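Local structure of phage-like element PBSX protein XkdH (Bacillus subtilis, 3F3B) at residues D86-E91 with V110-D115. The protein is of unknown function, but as a product of the defective prophage PBSX it is probably a phage-type structural or assembly protein. Sequence-based numbering, arbitrary orientation.
Sequences DKIIWE and VVAVRD. With PO4 (phosphate ion), chain B.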
ATOM      1  N   ASP A  86       2.383  -3.645   1.391  1.00 15.22           N
ATOM      2  CA  ASP A  86       0.936  -3.786   1.356  1.00 15.79           C
ATOM      3  C   ASP A  86       0.462  -2.819   0.292  1.00 16.70           C
ATOM      4  O   ASP A  86       1.102  -1.787   0.068  1.00 17.60           O
ATOM      5  CB  ASP A  86       0.290  -3.322   2.662  1.00 15.15           C
ATOM      6  CG  ASP A  86       0.112  -4.426   3.652  1.00 17.55           C
ATOM      7  OD1 ASP A  86       0.412  -5.593   3.304  1.00 16.79           O
ATOM      8  OD2 ASP A  86      -0.332  -4.115   4.780  1.00 12.27           O
ATOM      9  N   LYS A  87      -0.648  -3.140  -0.360  1.00 17.98           N
ATOM     10  CA  LYS A  87      -1.218  -2.227  -1.341  1.00 17.76           C
ATOM     11  C   LYS A  87      -2.484  -1.681  -0.696  1.00 17.91           C
ATOM     12  O   LYS A  87      -3.340  -2.451  -0.258  1.00 18.62           O
ATOM     13  CB  LYS A  87      -1.592  -2.942  -2.641  1.00 19.30           C
ATOM     14  CG  LYS A  87      -2.377  -2.048  -3.613  1.00 19.50           C
ATOM     15  CD  LYS A  87      -2.592  -2.696  -4.978  1.00 21.95           C
ATOM     16  CE  LYS A  87      -3.484  -3.926  -4.895  1.00 22.76           C
ATOM     17  NZ  LYS A  87      -3.686  -4.537  -6.231  1.00 21.00           N
ATOM     18  N   ILE A  88      -2.597  -0.364  -0.599  1.00 16.94           N
ATOM     19  CA  ILE A  88      -3.801   0.202  -0.020  1.00 18.39           C
ATOM     20  C   ILE A  88      -4.509   1.010  -1.096  1.00 20.67           C
ATOM     21  O   ILE A  88      -3.869   1.672  -1.918  1.00 19.48           O
ATOM     22  CB  ILE A  88      -3.511   1.114   1.203  1.00 17.69           C
ATOM     23  CG1 ILE A  88      -2.861   2.423   0.746  1.00 17.00           C
ATOM     24  CG2 ILE A  88      -2.625   0.377   2.205  1.00 16.62           C
ATOM     25  CD1 ILE A  88      -2.767   3.475   1.839  1.00 14.13           C
ATOM     26  N   ILE A  89      -5.834   0.925  -1.097  1.00 22.31           N
ATOM     27  CA  ILE A  89      -6.654   1.639  -2.058  1.00 22.55           C
ATOM     28  C   ILE A  89      -7.426   2.723  -1.312  1.00 24.56           C
ATOM     29  O   ILE A  89      -8.246   2.422  -0.441  1.00 24.60           O
ATOM     30  CB  ILE A  89      -7.678   0.704  -2.725  1.00 23.34           C
ATOM     31  CG1 ILE A  89      -6.982  -0.534  -3.309  1.00 22.31           C
ATOM     32  CG2 ILE A  89      -8.454   1.474  -3.784  1.00 23.88           C
ATOM     33  CD1 ILE A  89      -6.175  -0.288  -4.554  1.00 20.57           C
ATOM     34  N   TRP A  90      -7.146   3.979  -1.643  1.00 25.37           N
ATOM     35  CA  TRP A  90      -7.826   5.108  -1.028  1.00 26.51           C
ATOM     36  C   TRP A  90      -8.357   5.977  -2.154  1.00 29.22           C
ATOM     37  O   TRP A  90      -7.589   6.469  -2.983  1.00 29.49           O
ATOM     38  CB  TRP A  90      -6.865   5.914  -0.160  1.00 26.98           C
ATOM     39  CG  TRP A  90      -7.431   7.238   0.266  1.00 28.81           C
ATOM     40  CD1 TRP A  90      -8.497   7.450   1.097  1.00 28.61           C
ATOM     41  CD2 TRP A  90      -6.982   8.533  -0.149  1.00 28.12           C
ATOM     42  NE1 TRP A  90      -8.740   8.799   1.224  1.00 28.87           N
ATOM     43  CE2 TRP A  90      -7.826   9.487   0.468  1.00 29.20           C
ATOM     44  CE3 TRP A  90      -5.948   8.982  -0.986  1.00 28.28           C
ATOM     45  CZ2 TRP A  90      -7.669  10.866   0.275  1.00 29.12           C
ATOM     46  CZ3 TRP A  90      -5.791  10.354  -1.179  1.00 28.55           C
ATOM     47  CH2 TRP A  90      -6.651  11.279  -0.549  1.00 30.22           C
ATOM     48  N   GLU A  91      -9.677   6.144  -2.189  1.00 30.34           N
ATOM     49  CA  GLU A  91     -10.336   6.942  -3.218  1.00 32.02           C
ATOM     50  C   GLU A  91      -9.933   6.541  -4.629  1.00 32.52           C
ATOM     51  O   GLU A  91      -9.592   7.380  -5.462  1.00 33.29           O
ATOM     52  CB  GLU A  91     -10.059   8.429  -2.985  1.00 33.25           C
ATOM     53  CG  GLU A  91     -10.861   9.008  -1.831  1.00 35.91           C
ATOM     54  CD  GLU A  91     -10.550  10.466  -1.574  1.00 38.76           C
ATOM     55  OE1 GLU A  91     -11.263  11.088  -0.753  1.00 38.70           O
ATOM     56  OE2 GLU A  91      -9.587  10.987  -2.188  1.00 41.03           O
ATOM     57  N   VAL A 110       3.329   4.399   8.985  1.00 15.07           N
ATOM     58  CA  VAL A 110       4.064   3.870   7.853  1.00 13.35           C
ATOM     59  C   VAL A 110       3.837   4.760   6.649  1.00 14.10           C
ATOM     60  O   VAL A 110       2.750   5.298   6.476  1.00 13.08           O
ATOM     61  CB  VAL A 110       3.588   2.439   7.526  1.00 14.36           C
ATOM     62  CG1 VAL A 110       2.107   2.459   7.130  1.00  7.23           C
ATOM     63  CG2 VAL A 110       4.454   1.832   6.425  1.00 13.24           C
ATOM     64  N   VAL A 111       4.866   4.910   5.820  1.00 14.58           N
ATOM     65  CA  VAL A 111       4.785   5.736   4.627  1.00 16.66           C
ATOM     66  C   VAL A 111       4.151   4.980   3.463  1.00 18.53           C
ATOM     67  O   VAL A 111       4.492   3.822   3.189  1.00 18.29           O
ATOM     68  CB  VAL A 111       6.196   6.225   4.191  1.00 18.28           C
ATOM     69  CG1 VAL A 111       6.120   6.915   2.837  1.00 16.07           C
ATOM     70  CG2 VAL A 111       6.767   7.195   5.245  1.00 16.57           C
ATOM     71  N   ALA A 112       3.211   5.639   2.790  1.00 18.75           N
ATOM     72  CA  ALA A 112       2.548   5.058   1.629  1.00 18.80           C
ATOM     73  C   ALA A 112       3.040   5.857   0.412  1.00 19.70           C
ATOM     74  O   ALA A 112       3.204   7.073   0.499  1.00 19.76           O
ATOM     75  CB  ALA A 112       1.040   5.180   1.775  1.00 14.01           C
ATOM     76  N   VAL A 113       3.292   5.185  -0.709  1.00 19.88           N
ATOM     77  CA  VAL A 113       3.767   5.884  -1.894  1.00 22.95           C
ATOM     78  C   VAL A 113       2.948   5.518  -3.131  1.00 24.83           C
ATOM     79  O   VAL A 113       2.627   4.351  -3.356  1.00 22.56           O
ATOM     80  CB  VAL A 113       5.286   5.588  -2.163  1.00 24.87           C
ATOM     81  CG1 VAL A 113       5.768   6.356  -3.392  1.00 22.92           C
ATOM     82  CG2 VAL A 113       6.125   6.004  -0.965  1.00 24.06           C
ATOM     83  N   ARG A 114       2.615   6.539  -3.920  1.00 29.24           N
ATOM     84  CA  ARG A 114       1.846   6.392  -5.157  1.00 33.73           C
ATOM     85  C   ARG A 114       2.355   5.193  -5.949  1.00 37.41           C
ATOM     86  O   ARG A 114       3.507   5.155  -6.372  1.00 36.19           O
ATOM     87  CB  ARG A 114       1.968   7.681  -5.977  1.00 34.25           C
ATOM     88  CG  ARG A 114       1.445   7.632  -7.403  1.00 38.39           C
ATOM     89  CD  ARG A 114       1.708   8.980  -8.101  1.00 41.66           C
ATOM     90  NE  ARG A 114       1.901   8.853  -9.546  1.00 42.88           N
ATOM     91  CZ  ARG A 114       0.926   8.613 -10.418  1.00 44.68           C
ATOM     92  NH1 ARG A 114      -0.328   8.474  -9.997  1.00 45.69           N
ATOM     93  NH2 ARG A 114       1.204   8.502 -11.714  1.00 43.23           N
ATOM     94  N   ASP A 115       1.480   4.216  -6.146  1.00 42.58           N
ATOM     95  CA  ASP A 115       1.831   2.994  -6.856  1.00 48.17           C
ATOM     96  C   ASP A 115       2.564   3.214  -8.174  1.00 52.47           C
ATOM     97  O   ASP A 115       3.691   2.747  -8.343  1.00 53.11           O
ATOM     98  CB  ASP A 115       0.576   2.158  -7.114  1.00 48.21           C
ATOM     99  CG  ASP A 115       0.884   0.679  -7.275  1.00 48.62           C
ATOM    100  OD1 ASP A 115       2.058   0.337  -7.527  1.00 47.34           O
ATOM    101  OD2 ASP A 115      -0.050  -0.144  -7.153  1.00 46.77           O
TER
HETATM  102  P   PO4 B 127     -12.281   9.042   2.267  1.00 61.11           P
HETATM  103  O1  PO4 B 127     -12.636   8.901   0.828  1.00 60.18           O
HETATM  104  O2  PO4 B 127     -13.393   9.711   2.991  1.00 62.31           O
HETATM  105  O3  PO4 B 127     -12.048   7.699   2.850  1.00 59.64           O
HETATM  106  O4  PO4 B 127     -11.049   9.859   2.394  1.00 60.50           O
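Inside the curled antiparallel sheet of this all-beta domain, I88 of strand 87-90 meets A112 of strand 107-114. The two strands are not paired. Strand 93-97 lies between them in the sheet, bonded to both, and the I88-A112 contact reaches across it on the inner face. The approach is small and apolar: CD1 of I88 reaches to 4.2 Å from CB of A112. The I88 side chain gets there through its first torsion, which turns CG1 to lie over its own backbone, flanked by N and C (chi1 72°). Its end then runs out extended toward the alanine methyl, which points back at strand 87-90. Both residues are buried. I88 also touches I13 and Y95, and A112 touches F72 and V74, so several strands share this core.

On the other face of strand 87-90, K87 and D115 come near each other without a salt bridge. K87 CD lies 4.2 Å from D115 OD2, but K87 NZ and D115 OD2 are 5.8 Å apart. Opposite charges at that separation may still attract weakly. K87 also makes a cation-pi contact with Y14 of strand 9-19.

Farther along the strand, W90, also buried and edge-to-face with F52, gives its indole N-H to a phosphate ion, probably from the crystallisation liquor. The bond from NE1 to phosphate O4 is 2.8 Å long and nearly straight (165°), with O4 in the ring plane, at the edge. H9 ND1 and the backbone N of R10 also bond this phosphate. E91 OE2 sits 3.1 Å above one face of the W90 indole, displaced to the rim of the ring. An apolar contact reaching across an intervening strand, from one inward-facing residue to another, fits a small beta-barrel core, consistent with the phage-barrel clan of DUF3599.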